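Local coordinates for protein C2 toxin component I (Clostridium botulinum, PDB 2J3X) that acts as the enzymatic component of the binary C2 toxin, an ADP-ribosyltransferase that, as in related clostridial toxins, probably modifies actin inside the target cell, at residues I8-I11 with N12-E15; K23-E26 with K27-F30; I200-K204 with G205-I209; N103-P106 with K107-G110; K32-N35 with L36-V39. The protein carries 2 engineered substitutions. All coordinates share one frame; numbering follows the deposited sequence.

Contact 1: I8-I11 with N12-E15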
loop_
_atom_site.group_PDB
_atom_site.type_symbol
_atom_site.label_atom_id
_atom_site.label_comp_id
_atom_site.label_asym_id
_atom_site.label_seq_id
_atom_site.Cartn_x
_atom_site.Cartn_y
_atom_site.Cartn_z
ATOM N N ILE A 8 -27.563 -3.085 0.319
ATOM C CA ILE A 8 -27.702 -1.655 0.106
ATOM C C ILE A 8 -27.291 -1.435 -1.348
ATOM O O ILE A 8 -26.168 -1.824 -1.762
ATOM C CB ILE A 8 -26.811 -0.890 1.079
ATOM C CG1 ILE A 8 -27.280 -1.155 2.523
ATOM C CG2 ILE A 8 -26.734 0.646 0.709
ATOM C CD1 ILE A 8 -26.186 -0.913 3.579
ATOM N N ASP A 9 -28.198 -0.908 -2.176
ATOM C CA ASP A 9 -27.799 -0.690 -3.584
ATOM C C ASP A 9 -28.692 0.404 -4.134
ATOM O O ASP A 9 -29.861 0.145 -4.457
ATOM C CB ASP A 9 -27.910 -1.985 -4.395
ATOM C CG ASP A 9 -27.440 -1.834 -5.830
ATOM O OD1 ASP A 9 -27.245 -0.697 -6.307
ATOM O OD2 ASP A 9 -27.276 -2.871 -6.519
ATOM N N PHE A 10 -28.141 1.607 -4.204
ATOM C CA PHE A 10 -28.856 2.784 -4.708
ATOM C C PHE A 10 -28.546 3.062 -6.165
ATOM O O PHE A 10 -28.985 4.073 -6.703
ATOM C CB PHE A 10 -28.585 4.000 -3.814
ATOM C CG PHE A 10 -29.326 3.932 -2.530
ATOM C CD1 PHE A 10 -30.709 4.179 -2.514
ATOM C CD2 PHE A 10 -28.684 3.570 -1.325
ATOM C CE1 PHE A 10 -31.456 4.057 -1.326
ATOM C CE2 PHE A 10 -29.467 3.454 -0.120
ATOM C CZ PHE A 10 -30.815 3.713 -0.153
ATOM N N ILE A 11 -27.854 2.140 -6.844
ATOM C CA ILE A 11 -27.540 2.420 -8.240
ATOM C C ILE A 11 -28.816 2.357 -9.066
ATOM O O ILE A 11 -29.574 1.385 -8.948
ATOM C CB ILE A 11 -26.488 1.448 -8.817
ATOM C CG1 ILE A 11 -25.167 1.657 -8.029
ATOM C CG2 ILE A 11 -26.309 1.674 -10.347
ATOM C CD1 ILE A 11 -24.142 0.483 -8.264
ATOM N N ASN A 12 -29.062 3.427 -9.826
ATOM C CA ASN A 12 -30.261 3.512 -10.660
ATOM C C ASN A 12 -31.551 3.761 -9.879
ATOM O O ASN A 12 -32.611 3.642 -10.440
ATOM C CB ASN A 12 -30.413 2.295 -11.631
ATOM C CG ASN A 12 -31.195 2.664 -12.904
ATOM O OD1 ASN A 12 -30.993 3.764 -13.456
ATOM N ND2 ASN A 12 -32.097 1.795 -13.372
ATOM N N LYS A 13 -31.442 4.153 -8.605
ATOM C CA LYS A 13 -32.601 4.590 -7.812
ATOM C C LYS A 13 -32.607 6.108 -7.711
ATOM O O LYS A 13 -31.561 6.747 -7.883
ATOM C CB LYS A 13 -32.567 3.990 -6.405
ATOM C CG LYS A 13 -32.687 2.450 -6.419
ATOM C CD LYS A 13 -32.782 1.985 -4.967
ATOM C CE LYS A 13 -33.030 0.476 -4.763
ATOM N NZ LYS A 13 -32.673 -0.044 -3.324
ATOM N N PRO A 14 -33.766 6.700 -7.378
ATOM C CA PRO A 14 -33.769 8.152 -7.266
ATOM C C PRO A 14 -32.732 8.688 -6.255
ATOM O O PRO A 14 -32.607 8.152 -5.142
ATOM C CB PRO A 14 -35.190 8.460 -6.786
ATOM C CG PRO A 14 -36.028 7.311 -7.415
ATOM C CD PRO A 14 -35.116 6.106 -7.171
ATOM N N GLU A 15 -32.017 9.742 -6.611
ATOM C CA GLU A 15 -31.049 10.338 -5.680
ATOM C C GLU A 15 -31.670 10.738 -4.337
ATOM O O GLU A 15 -31.027 10.643 -3.293
ATOM C CB GLU A 15 -30.316 11.543 -6.351
ATOM C CG GLU A 15 -29.675 12.591 -5.443
ATOM C CD GLU A 15 -28.493 12.120 -4.562
ATOM O OE1 GLU A 15 -28.033 10.959 -4.629
ATOM O OE2 GLU A 15 -28.044 12.939 -3.716
HETATM O O HOH W 1 -30.796 -0.118 -1.230
HETATM O O HOH W 2 -29.798 6.593 -5.630
#
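A type II beta turn from Phe10 to Lys13 bends the chain just ahead of a helix, and it illustrates how a short turn can be fastened at several points. The closing bond joins Lys13 N to Phe10 O over 3.1 Å, with the donor standing 53° out of the carbonyl plane, so the N-H comes to the oxygen from above. Asn12, in the third position, takes the positive phi (74°) that this turn type calls for. The approach to the bend is braced by an Asx turn, in which Asp9 OD1 accepts from Ile11 N at 3.0 Å. Lys13 then doubles back over the incoming arm. Its chain is extended beyond CG, which brings CD to 3.9 Å from CD1 of the Phe10 ring and lets NZ give a weak hydrogen bond to Asp9 O at 3.0 Å. A water lying over the centre of the Phe10 ring accepts from Asp9 N at 2.9 Å and, more weakly, from Lys13 NZ. The turn touches two elements of the fold: the Phe10 ring meets Trp21 and touches Ala18 of helix 15-30, whereas Ile11 rests on Ile99 and Tyr101 of strand 98-102, beside which Ile8 forms backbone hydrogen bonds with Asp97 and Ile99.

Contact 2: K23-E26 with K27-F30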
loop_
_atom_site.group_PDB
_atom_site.type_symbol
_atom_site.label_atom_id
_atom_site.label_comp_id
_atom_site.label_asym_id
_atom_site.label_seq_id
_atom_site.Cartn_x
_atom_site.Cartn_y
_atom_site.Cartn_z
ATOM N N LYS A 23 -28.967 10.494 5.249
ATOM C CA LYS A 23 -29.243 11.304 6.445
ATOM C C LYS A 23 -29.641 10.466 7.652
ATOM O O LYS A 23 -29.206 10.758 8.773
ATOM C CB LYS A 23 -30.343 12.353 6.143
ATOM C CG LYS A 23 -29.985 13.406 5.076
ATOM C CD LYS A 23 -28.481 13.898 5.035
ATOM C CE LYS A 23 -28.149 14.904 6.175
ATOM N NZ LYS A 23 -26.723 15.325 6.168
ATOM N N GLU A 24 -30.481 9.454 7.436
ATOM C CA GLU A 24 -31.009 8.567 8.502
ATOM C C GLU A 24 -29.822 7.778 9.077
ATOM O O GLU A 24 -29.670 7.611 10.287
ATOM C CB GLU A 24 -32.039 7.619 7.901
ATOM C CG GLU A 24 -32.682 6.620 8.833
ATOM C CD GLU A 24 -33.441 7.245 10.005
ATOM O OE1 GLU A 24 -33.796 8.438 9.953
ATOM O OE2 GLU A 24 -33.703 6.500 10.985
ATOM N N GLU A 25 -28.930 7.353 8.191
ATOM C CA GLU A 25 -27.833 6.509 8.648
ATOM C C GLU A 25 -26.806 7.356 9.387
ATOM O O GLU A 25 -26.220 6.882 10.365
ATOM C CB GLU A 25 -27.217 5.842 7.405
ATOM C CG GLU A 25 -28.068 4.663 6.795
ATOM C CD GLU A 25 -28.278 3.510 7.754
ATOM O OE1 GLU A 25 -27.323 3.206 8.515
ATOM O OE2 GLU A 25 -29.408 2.942 7.820
ATOM N N GLU A 26 -26.532 8.558 8.904
ATOM C CA GLU A 26 -25.679 9.524 9.623
ATOM C C GLU A 26 -26.226 9.843 11.032
ATOM O O GLU A 26 -25.482 9.897 12.017
ATOM C CB GLU A 26 -25.550 10.817 8.855
ATOM C CG GLU A 26 -24.786 10.681 7.515
ATOM C CD GLU A 26 -25.016 11.862 6.546
ATOM O OE1 GLU A 26 -25.739 12.809 6.911
ATOM O OE2 GLU A 26 -24.450 11.851 5.417
ATOM N N LYS A 27 -27.542 10.015 11.120
ATOM C CA LYS A 27 -28.207 10.311 12.396
ATOM C C LYS A 27 -27.981 9.131 13.342
ATOM O O LYS A 27 -27.621 9.317 14.503
ATOM C CB LYS A 27 -29.713 10.569 12.156
ATOM C CG LYS A 27 -30.647 10.375 13.358
ATOM C CD LYS A 27 -32.132 10.384 12.847
ATOM C CE LYS A 27 -33.118 9.848 13.870
ATOM N NZ LYS A 27 -33.737 8.516 13.476
ATOM N N ARG A 28 -28.214 7.906 12.855
ATOM C CA ARG A 28 -28.010 6.700 13.668
ATOM C C ARG A 28 -26.545 6.599 14.139
ATOM O O ARG A 28 -26.287 6.284 15.317
ATOM C CB ARG A 28 -28.408 5.423 12.924
ATOM C CG ARG A 28 -29.932 5.364 12.634
ATOM C CD ARG A 28 -30.306 4.171 11.762
ATOM N NE ARG A 28 -31.754 4.071 11.569
ATOM C CZ ARG A 28 -32.359 3.180 10.763
ATOM N NH1 ARG A 28 -31.654 2.293 10.030
ATOM N NH2 ARG A 28 -33.681 3.166 10.670
ATOM N N TRP A 29 -25.609 6.843 13.205
ATOM C CA TRP A 29 -24.198 6.756 13.533
ATOM C C TRP A 29 -23.865 7.752 14.626
ATOM O O TRP A 29 -23.181 7.386 15.610
ATOM C CB TRP A 29 -23.390 7.075 12.278
ATOM C CG TRP A 29 -21.888 6.883 12.390
ATOM C CD1 TRP A 29 -21.196 6.090 13.265
ATOM C CD2 TRP A 29 -20.926 7.476 11.506
ATOM N NE1 TRP A 29 -19.806 6.190 12.985
ATOM C CE2 TRP A 29 -19.638 7.045 11.924
ATOM C CE3 TRP A 29 -21.029 8.405 10.458
ATOM C CZ2 TRP A 29 -18.461 7.441 11.245
ATOM C CZ3 TRP A 29 -19.848 8.848 9.802
ATOM C CH2 TRP A 29 -18.586 8.339 10.210
ATOM N N PHE A 30 -24.315 8.993 14.453
ATOM C CA PHE A 30 -23.936 10.064 15.396
ATOM C C PHE A 30 -24.479 9.797 16.809
ATOM O O PHE A 30 -23.890 10.282 17.785
ATOM C CB PHE A 30 -24.356 11.436 14.886
ATOM C CG PHE A 30 -23.368 12.054 13.915
ATOM C CD1 PHE A 30 -22.706 11.262 12.981
ATOM C CD2 PHE A 30 -23.081 13.414 13.959
ATOM C CE1 PHE A 30 -21.793 11.815 12.057
ATOM C CE2 PHE A 30 -22.142 13.970 13.059
ATOM C CZ PHE A 30 -21.515 13.149 12.107
HETATM O O HOH W 3 -28.826 1.465 10.323
#
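Glu24, Glu25, Lys27 and Arg28 form a network of salt bridges on one helix, a worked example of how acidic and basic residues three and four positions apart find each other. Glu24 OE2 serves two cations: it lies 3.2 Å from Arg28 NE and 3.2 Å from Lys27 NZ, and both hydrogen bonds are weak. The lysine link is the more tentative, since Lys27 was modelled in two conformers. Glu24 starts with CG anti to its own N (chi1 179°) and folds at the next bond, which lays CG over one face of the Arg28 guanidinium, with the two charged planes 84° apart. Arg28, extended from CG to NE, carries NH1 on to Glu25 OE2 at 3.2 Å; NH1 also forms a salt bridge to a sulfate, probably from the crystallisation liquor.

Water joins this group too. One molecule in the guanidinium plane accepts from Arg28 NH1 at 3.0 Å and sits close to the Glu25 carboxylate, whose OE1 is also hydrogen-bonded to Tyr174 OH. Further round the helix, Lys23 NZ makes a separate salt bridge to the syn lone pair of Glu26 OE1 at 2.8 Å.

Among the backbone bonds, Phe30 N to Glu26 O, at 2.8 Å, belongs to the regular helical series. On the apolar side Trp29 and Phe30 meet helix 35-42, and Trp29 NE1 bonds to Ala88 O.

The long bridges round Arg28 and Lys27 suggest a mainly electrostatic attraction; at the pH of 3.0 of this structure some carboxylates may be protonated, which would weaken it.

Contact 3: I200-K204 with G205-I209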
loop_
_atom_site.group_PDB
_atom_site.type_symbol
_atom_site.label_atom_id
_atom_site.label_comp_id
_atom_site.label_asym_id
_atom_site.label_seq_id
_atom_site.Cartn_x
_atom_site.Cartn_y
_atom_site.Cartn_z
ATOM N N ILE A 200 -15.961 -2.439 -21.318
ATOM C CA ILE A 200 -16.279 -1.074 -21.704
ATOM C C ILE A 200 -17.775 -0.886 -21.528
ATOM O O ILE A 200 -18.572 -1.776 -21.890
ATOM C CB ILE A 200 -15.850 -0.731 -23.161
ATOM C CG1 ILE A 200 -14.316 -0.717 -23.248
ATOM C CG2 ILE A 200 -16.381 0.657 -23.567
ATOM C CD1 ILE A 200 -13.768 -1.024 -24.687
ATOM N N THR A 201 -18.135 0.219 -20.908
ATOM C CA THR A 201 -19.536 0.612 -20.719
ATOM C C THR A 201 -19.779 2.088 -21.071
ATOM O O THR A 201 -18.877 2.917 -20.990
ATOM C CB THR A 201 -20.049 0.335 -19.280
ATOM O OG1 THR A 201 -21.490 0.368 -19.306
ATOM C CG2 THR A 201 -19.549 1.413 -18.286
ATOM N N THR A 202 -21.015 2.408 -21.460
ATOM C CA THR A 202 -21.428 3.777 -21.773
ATOM C C THR A 202 -22.495 4.197 -20.764
ATOM O O THR A 202 -23.478 3.479 -20.534
ATOM C CB THR A 202 -21.970 3.852 -23.225
ATOM O OG1 THR A 202 -21.001 3.297 -24.131
ATOM C CG2 THR A 202 -22.309 5.258 -23.635
ATOM N N ILE A 203 -22.272 5.320 -20.107
ATOM C CA ILE A 203 -23.185 5.804 -19.111
ATOM C C ILE A 203 -23.431 7.259 -19.413
ATOM O O ILE A 203 -22.477 8.030 -19.510
ATOM C CB ILE A 203 -22.596 5.701 -17.667
ATOM C CG1 ILE A 203 -22.375 4.238 -17.266
ATOM C CG2 ILE A 203 -23.511 6.425 -16.669
ATOM C CD1 ILE A 203 -21.537 4.033 -15.950
ATOM N N LYS A 204 -24.713 7.648 -19.547
ATOM C CA LYS A 204 -25.086 9.032 -19.939
ATOM C C LYS A 204 -24.197 9.532 -21.096
ATOM O O LYS A 204 -23.682 10.667 -21.070
ATOM C CB LYS A 204 -25.030 10.025 -18.754
ATOM C CG LYS A 204 -26.062 9.810 -17.603
ATOM C CD LYS A 204 -26.039 11.011 -16.614
ATOM C CE LYS A 204 -26.988 12.180 -17.044
ATOM N NZ LYS A 204 -26.904 13.428 -16.144
ATOM N N GLY A 205 -24.021 8.671 -22.101
ATOM C CA GLY A 205 -23.356 9.060 -23.334
ATOM C C GLY A 205 -21.839 9.170 -23.214
ATOM O O GLY A 205 -21.168 9.624 -24.161
ATOM N N LYS A 206 -21.280 8.758 -22.062
ATOM C CA LYS A 206 -19.808 8.752 -21.920
ATOM C C LYS A 206 -19.271 7.323 -21.765
ATOM O O LYS A 206 -19.947 6.505 -21.176
ATOM C CB LYS A 206 -19.412 9.642 -20.734
ATOM C CG LYS A 206 -19.893 11.107 -20.920
ATOM C CD LYS A 206 -18.877 12.086 -20.335
ATOM C CE LYS A 206 -19.109 13.504 -20.834
ATOM N NZ LYS A 206 -20.457 14.000 -20.373
ATOM N N ASP A 207 -18.060 7.025 -22.269
ATOM C CA ASP A 207 -17.461 5.680 -22.149
ATOM C C ASP A 207 -16.435 5.503 -21.032
ATOM O O ASP A 207 -15.635 6.428 -20.747
ATOM C CB ASP A 207 -16.807 5.259 -23.437
ATOM C CG ASP A 207 -17.847 5.052 -24.540
ATOM O OD1 ASP A 207 -18.933 5.651 -24.457
ATOM O OD2 ASP A 207 -17.585 4.296 -25.457
ATOM N N TYR A 208 -16.483 4.309 -20.424
ATOM C CA TYR A 208 -15.670 4.002 -19.234
ATOM C C TYR A 208 -15.246 2.566 -19.297
ATOM O O TYR A 208 -15.946 1.695 -19.849
ATOM C CB TYR A 208 -16.496 4.159 -17.934
ATOM C CG TYR A 208 -17.069 5.507 -17.723
ATOM C CD1 TYR A 208 -18.317 5.861 -18.261
ATOM C CD2 TYR A 208 -16.391 6.454 -16.911
ATOM C CE1 TYR A 208 -18.860 7.162 -18.016
ATOM C CE2 TYR A 208 -16.943 7.728 -16.661
ATOM C CZ TYR A 208 -18.148 8.074 -17.222
ATOM O OH TYR A 208 -18.722 9.329 -16.983
ATOM N N ILE A 209 -14.096 2.269 -18.711
ATOM C CA ILE A 209 -13.841 0.874 -18.372
ATOM C C ILE A 209 -14.466 0.640 -16.976
ATOM O O ILE A 209 -14.088 1.291 -15.988
ATOM C CB ILE A 209 -12.341 0.544 -18.352
ATOM C CG1 ILE A 209 -11.784 0.598 -19.801
ATOM C CG2 ILE A 209 -12.108 -0.913 -17.790
ATOM C CD1 ILE A 209 -10.249 0.351 -19.895
HETATM O O HOH W 4 -21.433 9.707 -17.473
#
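Ile203 O is gripped twice: Lys206 N reaches it at 2.9 Å from well above the carbonyl plane (56°), and a water donates to it at 2.8 Å. The same water lies 2.8 Å from Tyr208 OH and so bridges the phenol to the turn. The Tyr208 ring presents its edge to Ile203 O and packs CE1 against Ile203 CB at 4.0 Å, while Arg116 makes a cation-pi contact with it.

Ile203 N returns a bond to Lys206 O, this time in the carbonyl plane. Farther from the bend Thr201 and Tyr208 form a second hydrogen-bonded pair, the N-H of Thr201 meeting Tyr208 O at 2.8 Å almost straight (171°). The face bearing Thr202 and Asp207 is polar at this point: the two side chains lie side by side and point the same way, with OG1 of Thr202 3.2 Å from OD1 of Asp207, a weak pairing whose proton may go elsewhere.

Lys204 and Gly205, both with positive phi, complete a type I' turn, and glycine suits the second of these positions. The whole is a textbook two-residue beta hairpin, linking antiparallel strands 191-203 and 206-216, neighbours in the mixed sheet of the N-terminal half.

Contact 4: N103-P106 with K107-G110. With SO4 (sulfate ion), chain P.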
loop_
_atom_site.group_PDB
_atom_site.type_symbol
_atom_site.label_atom_id
_atom_site.label_comp_id
_atom_site.label_asym_id
_atom_site.label_seq_id
_atom_site.Cartn_x
_atom_site.Cartn_y
_atom_site.Cartn_z
ATOM N N ASN A 103 -13.357 4.718 -4.592
ATOM C CA ASN A 103 -12.606 5.852 -5.153
ATOM C C ASN A 103 -11.177 5.453 -5.571
ATOM O O ASN A 103 -10.212 5.752 -4.835
ATOM C CB ASN A 103 -12.657 7.046 -4.214
ATOM C CG ASN A 103 -12.113 6.766 -2.805
ATOM O OD1 ASN A 103 -12.182 5.644 -2.236
ATOM N ND2 ASN A 103 -11.620 7.836 -2.195
ATOM N N PHE A 104 -11.042 4.722 -6.691
ATOM C CA PHE A 104 -9.703 4.467 -7.320
ATOM C C PHE A 104 -9.663 5.164 -8.654
ATOM O O PHE A 104 -10.573 4.935 -9.486
ATOM C CB PHE A 104 -9.392 2.991 -7.567
ATOM C CG PHE A 104 -8.938 2.266 -6.370
ATOM C CD1 PHE A 104 -9.871 1.767 -5.431
ATOM C CD2 PHE A 104 -7.590 1.981 -6.208
ATOM C CE1 PHE A 104 -9.435 1.068 -4.313
ATOM C CE2 PHE A 104 -7.147 1.335 -5.072
ATOM C CZ PHE A 104 -8.054 0.863 -4.130
ATOM N N THR A 105 -8.624 5.974 -8.887
ATOM C CA THR A 105 -8.338 6.526 -10.223
ATOM C C THR A 105 -7.440 5.601 -11.012
ATOM O O THR A 105 -6.845 4.667 -10.421
ATOM C CB THR A 105 -7.590 7.886 -10.098
ATOM O OG1 THR A 105 -6.365 7.642 -9.422
ATOM C CG2 THR A 105 -8.422 8.862 -9.269
ATOM N N PRO A 106 -7.299 5.822 -12.346
ATOM C CA PRO A 106 -6.316 4.992 -13.075
ATOM C C PRO A 106 -4.927 5.005 -12.435
ATOM O O PRO A 106 -4.335 3.940 -12.319
ATOM C CB PRO A 106 -6.289 5.608 -14.481
ATOM C CG PRO A 106 -7.714 6.220 -14.636
ATOM C CD PRO A 106 -8.063 6.726 -13.246
ATOM N N LYS A 107 -4.437 6.171 -11.998
ATOM C CA LYS A 107 -3.061 6.195 -11.414
ATOM C C LYS A 107 -2.960 5.264 -10.217
ATOM O O LYS A 107 -1.929 4.613 -10.023
ATOM C CB LYS A 107 -2.625 7.610 -10.955
ATOM C CG LYS A 107 -2.161 8.479 -12.072
ATOM C CD LYS A 107 -2.110 9.930 -11.600
ATOM C CE LYS A 107 -1.660 10.829 -12.769
ATOM N NZ LYS A 107 -1.230 12.227 -12.378
ATOM N N GLU A 108 -4.022 5.205 -9.402
ATOM C CA GLU A 108 -4.059 4.315 -8.230
ATOM C C GLU A 108 -4.196 2.823 -8.535
ATOM O O GLU A 108 -4.120 1.983 -7.621
ATOM C CB GLU A 108 -5.211 4.743 -7.300
ATOM C CG GLU A 108 -5.055 6.151 -6.784
ATOM C CD GLU A 108 -6.189 6.493 -5.837
ATOM O OE1 GLU A 108 -7.308 6.694 -6.322
ATOM O OE2 GLU A 108 -5.956 6.513 -4.605
ATOM N N LEU A 109 -4.455 2.495 -9.813
ATOM C CA LEU A 109 -4.407 1.123 -10.314
ATOM C C LEU A 109 -3.114 0.919 -11.092
ATOM O O LEU A 109 -3.005 -0.010 -11.852
ATOM C CB LEU A 109 -5.642 0.854 -11.222
ATOM C CG LEU A 109 -6.972 1.011 -10.501
ATOM C CD1 LEU A 109 -8.112 0.962 -11.524
ATOM C CD2 LEU A 109 -7.197 -0.080 -9.421
ATOM N N GLY A 110 -2.148 1.828 -10.915
ATOM C CA GLY A 110 -0.889 1.731 -11.665
ATOM C C GLY A 110 -0.967 1.937 -13.174
ATOM O O GLY A 110 -0.105 1.448 -13.914
HETATM S S SO4 P . -10.087 12.096 -1.436
HETATM O O1 SO4 P . -11.330 12.562 -0.809
HETATM O O2 SO4 P . -9.060 11.736 -0.444
HETATM O O3 SO4 P . -10.347 10.908 -2.257
HETATM O O4 SO4 P . -9.536 13.223 -2.198
#
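Glu108 reaches back to the chain before it and exchanges bonds with Thr105, side chain to backbone in both directions, although the helical element it belongs to is only the brief 3-10 segment 107-108. The firm half is Thr105 N to Glu108 OE1, 3.0 Å and fairly straight at 163°, with the oxygen met on its anti side. The return bond, from Glu108 N to Thr105 OG1, is weak at 3.4 Å. It is made possible by the threonine torsion (chi1 61°), which tucks OG1 between the backbone N and the carbonyl carbon and also brings it to 3.3 Å from Glu108 CG. The other carboxylate oxygen, OE2, is in a salt bridge with Lys143, so both oxygens of the glutamate are engaged.

This turn opens the loop after strand 98-102, within the first of two ADP-ribosyltransferase-type regions, and Leu109 N closes it on Pro106 O at 2.9 Å. Glu108 O lies at the edge of the Phe104 ring and also accepts from Arg402, a hydrogen bond between the two regions. The Phe104 ring meets Leu109 through CD2 atoms 3.8 Å apart. At the start of the segment, Asn103 OD1 accepts from Ser148 N, while its ND2 gives a weak bond, at 3.3 Å, to O3 of a sulfate that is probably from the crystallisation liquor and is also held by Lys50 and Thr51.

Contact 5: K32-N35 with L36-V39. With SO4 (sulfate ion), chain S.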
loop_
_atom_site.group_PDB
_atom_site.type_symbol
_atom_site.label_atom_id
_atom_site.label_comp_id
_atom_site.label_asym_id
_atom_site.label_seq_id
_atom_site.Cartn_x
_atom_site.Cartn_y
_atom_site.Cartn_z
ATOM N N LYS A 32 -23.923 7.320 18.408
ATOM C CA LYS A 32 -22.946 6.481 19.066
ATOM C C LYS A 32 -21.636 7.252 19.287
ATOM O O LYS A 32 -20.675 6.676 19.827
ATOM C CB LYS A 32 -22.648 5.241 18.224
ATOM C CG LYS A 32 -23.874 4.329 17.959
ATOM C CD LYS A 32 -23.507 3.282 16.934
ATOM C CE LYS A 32 -24.642 2.837 16.049
ATOM N NZ LYS A 32 -24.226 1.529 15.484
ATOM N N LEU A 33 -21.592 8.511 18.852
ATOM C CA LEU A 33 -20.312 9.249 18.889
ATOM C C LEU A 33 -20.252 10.302 19.983
ATOM O O LEU A 33 -21.279 10.874 20.369
ATOM C CB LEU A 33 -20.045 9.928 17.532
ATOM C CG LEU A 33 -20.155 8.983 16.332
ATOM C CD1 LEU A 33 -19.736 9.738 15.085
ATOM C CD2 LEU A 33 -19.268 7.777 16.567
ATOM N N ASN A 34 -19.027 10.615 20.412
ATOM C CA ASN A 34 -18.793 11.706 21.336
ATOM C C ASN A 34 -18.554 12.972 20.504
ATOM O O ASN A 34 -18.419 12.877 19.262
ATOM C CB ASN A 34 -17.678 11.323 22.319
ATOM C CG ASN A 34 -16.305 11.190 21.661
ATOM O OD1 ASN A 34 -16.006 11.887 20.696
ATOM N ND2 ASN A 34 -15.436 10.351 22.229
ATOM N N ASN A 35 -18.532 14.143 21.145
ATOM C CA ASN A 35 -18.431 15.425 20.451
ATOM C C ASN A 35 -17.192 15.527 19.564
ATOM O O ASN A 35 -17.273 15.995 18.437
ATOM C CB ASN A 35 -18.413 16.589 21.474
ATOM C CG ASN A 35 -18.292 17.975 20.813
ATOM O OD1 ASN A 35 -19.084 18.346 19.946
ATOM N ND2 ASN A 35 -17.306 18.747 21.247
ATOM N N LEU A 36 -16.043 15.118 20.094
ATOM C CA LEU A 36 -14.792 15.197 19.275
ATOM C C LEU A 36 -14.836 14.312 18.019
ATOM O O LEU A 36 -14.412 14.730 16.931
ATOM C CB LEU A 36 -13.557 14.913 20.103
ATOM C CG LEU A 36 -13.325 16.092 21.080
ATOM C CD1 LEU A 36 -12.235 15.677 22.028
ATOM C CD2 LEU A 36 -12.996 17.431 20.353
ATOM N N GLU A 37 -15.376 13.109 18.171
ATOM C CA GLU A 37 -15.603 12.236 17.002
ATOM C C GLU A 37 -16.539 12.870 15.992
ATOM O O GLU A 37 -16.320 12.808 14.779
ATOM C CB GLU A 37 -16.207 10.925 17.446
ATOM C CG GLU A 37 -15.134 9.999 18.081
ATOM C CD GLU A 37 -15.698 8.964 19.017
ATOM O OE1 GLU A 37 -16.919 8.911 19.200
ATOM O OE2 GLU A 37 -14.886 8.242 19.633
ATOM N N GLU A 38 -17.632 13.433 16.483
ATOM C CA GLU A 38 -18.544 14.146 15.588
ATOM C C GLU A 38 -17.879 15.315 14.865
ATOM O O GLU A 38 -18.095 15.505 13.672
ATOM C CB GLU A 38 -19.789 14.657 16.349
ATOM C CG GLU A 38 -20.682 13.527 16.837
ATOM C CD GLU A 38 -22.087 14.011 17.261
ATOM O OE1 GLU A 38 -22.443 15.166 16.936
ATOM O OE2 GLU A 38 -22.829 13.229 17.893
ATOM N N VAL A 39 -17.090 16.095 15.593
ATOM C CA VAL A 39 -16.404 17.240 14.998
ATOM C C VAL A 39 -15.471 16.713 13.914
ATOM O O VAL A 39 -15.468 17.219 12.787
ATOM C CB VAL A 39 -15.633 18.051 16.044
ATOM C CG1 VAL A 39 -14.733 19.113 15.373
ATOM C CG2 VAL A 39 -16.602 18.688 17.035
HETATM S S SO4 S . -19.390 13.860 24.613
HETATM O O1 SO4 S . -19.789 14.896 25.566
HETATM O O2 SO4 S . -19.794 12.540 25.088
HETATM O O3 SO4 S . -20.017 14.125 23.320
HETATM O O4 SO4 S . -17.938 13.885 24.494
#
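Asn34 and Glu37 form a capping box at the start of helix 35-42, a compact demonstration of how the unpaired N-H groups of a first helical turn are provided for. Asn34 OD1 accepts a hydrogen bond from Glu37 N at 2.9 Å with a nearly straight N-H (170°). In return Glu37 OE1 accepts from Asn34 N at 3.0 Å, met from above the carboxylate plane. With chi1 at 68° the asparagine amide is swung back over the first helical turn, where OD1 meets Glu37 N. Glu37 stretches out beyond CG and crosses Asn34 at about a right angle, yet the amide and carboxylate planes lie stacked, 18° apart.

Around this core the ordinary helical bonds begin, with Glu38 N joined to Asn34 O at 2.9 Å. Leu33 lies alongside, its CB 3.7 Å from Glu38 CG, and its side chain also touches Ala88 of helix 77-90.

The next shell fixes the glutamate. Lys91 forms a salt bridge with Glu37 OE1 and bonds to Lys32 O, whereas Glu37 OE2 lies close to OE2 of Glu87; at the acidic pH of the crystal one of these two may carry a proton. A sulfate, probably from the crystallisation liquor, sits at the helix start, where the local field would favour an anion, and its O3 accepts from Asn35 N in a short, bent bond of 2.6 Å.

How the contacts relate
All five are local contacts in the N-terminal half of the chain; none lies in the second ADP-ribosyltransferase region, which in related binary toxins carries catalysis. Contact 1 leads into helix 15-30, its centre 18 Å from that of contact 2, and contact 2 meets contact 5 directly, Phe30 O lying 3.1 Å from Glu38 OE2. Contacts 3 and 4 have centres 17 Å apart and nearest atoms about 7 Å apart. Contact 3 is about 40 Å from contact 5, centre to centre. Contact 4, nearest the chain's middle, reaches Arg402 of the second region. Sulfates, probably from the crystallisation liquor, lie at contacts 2, 4 and 5.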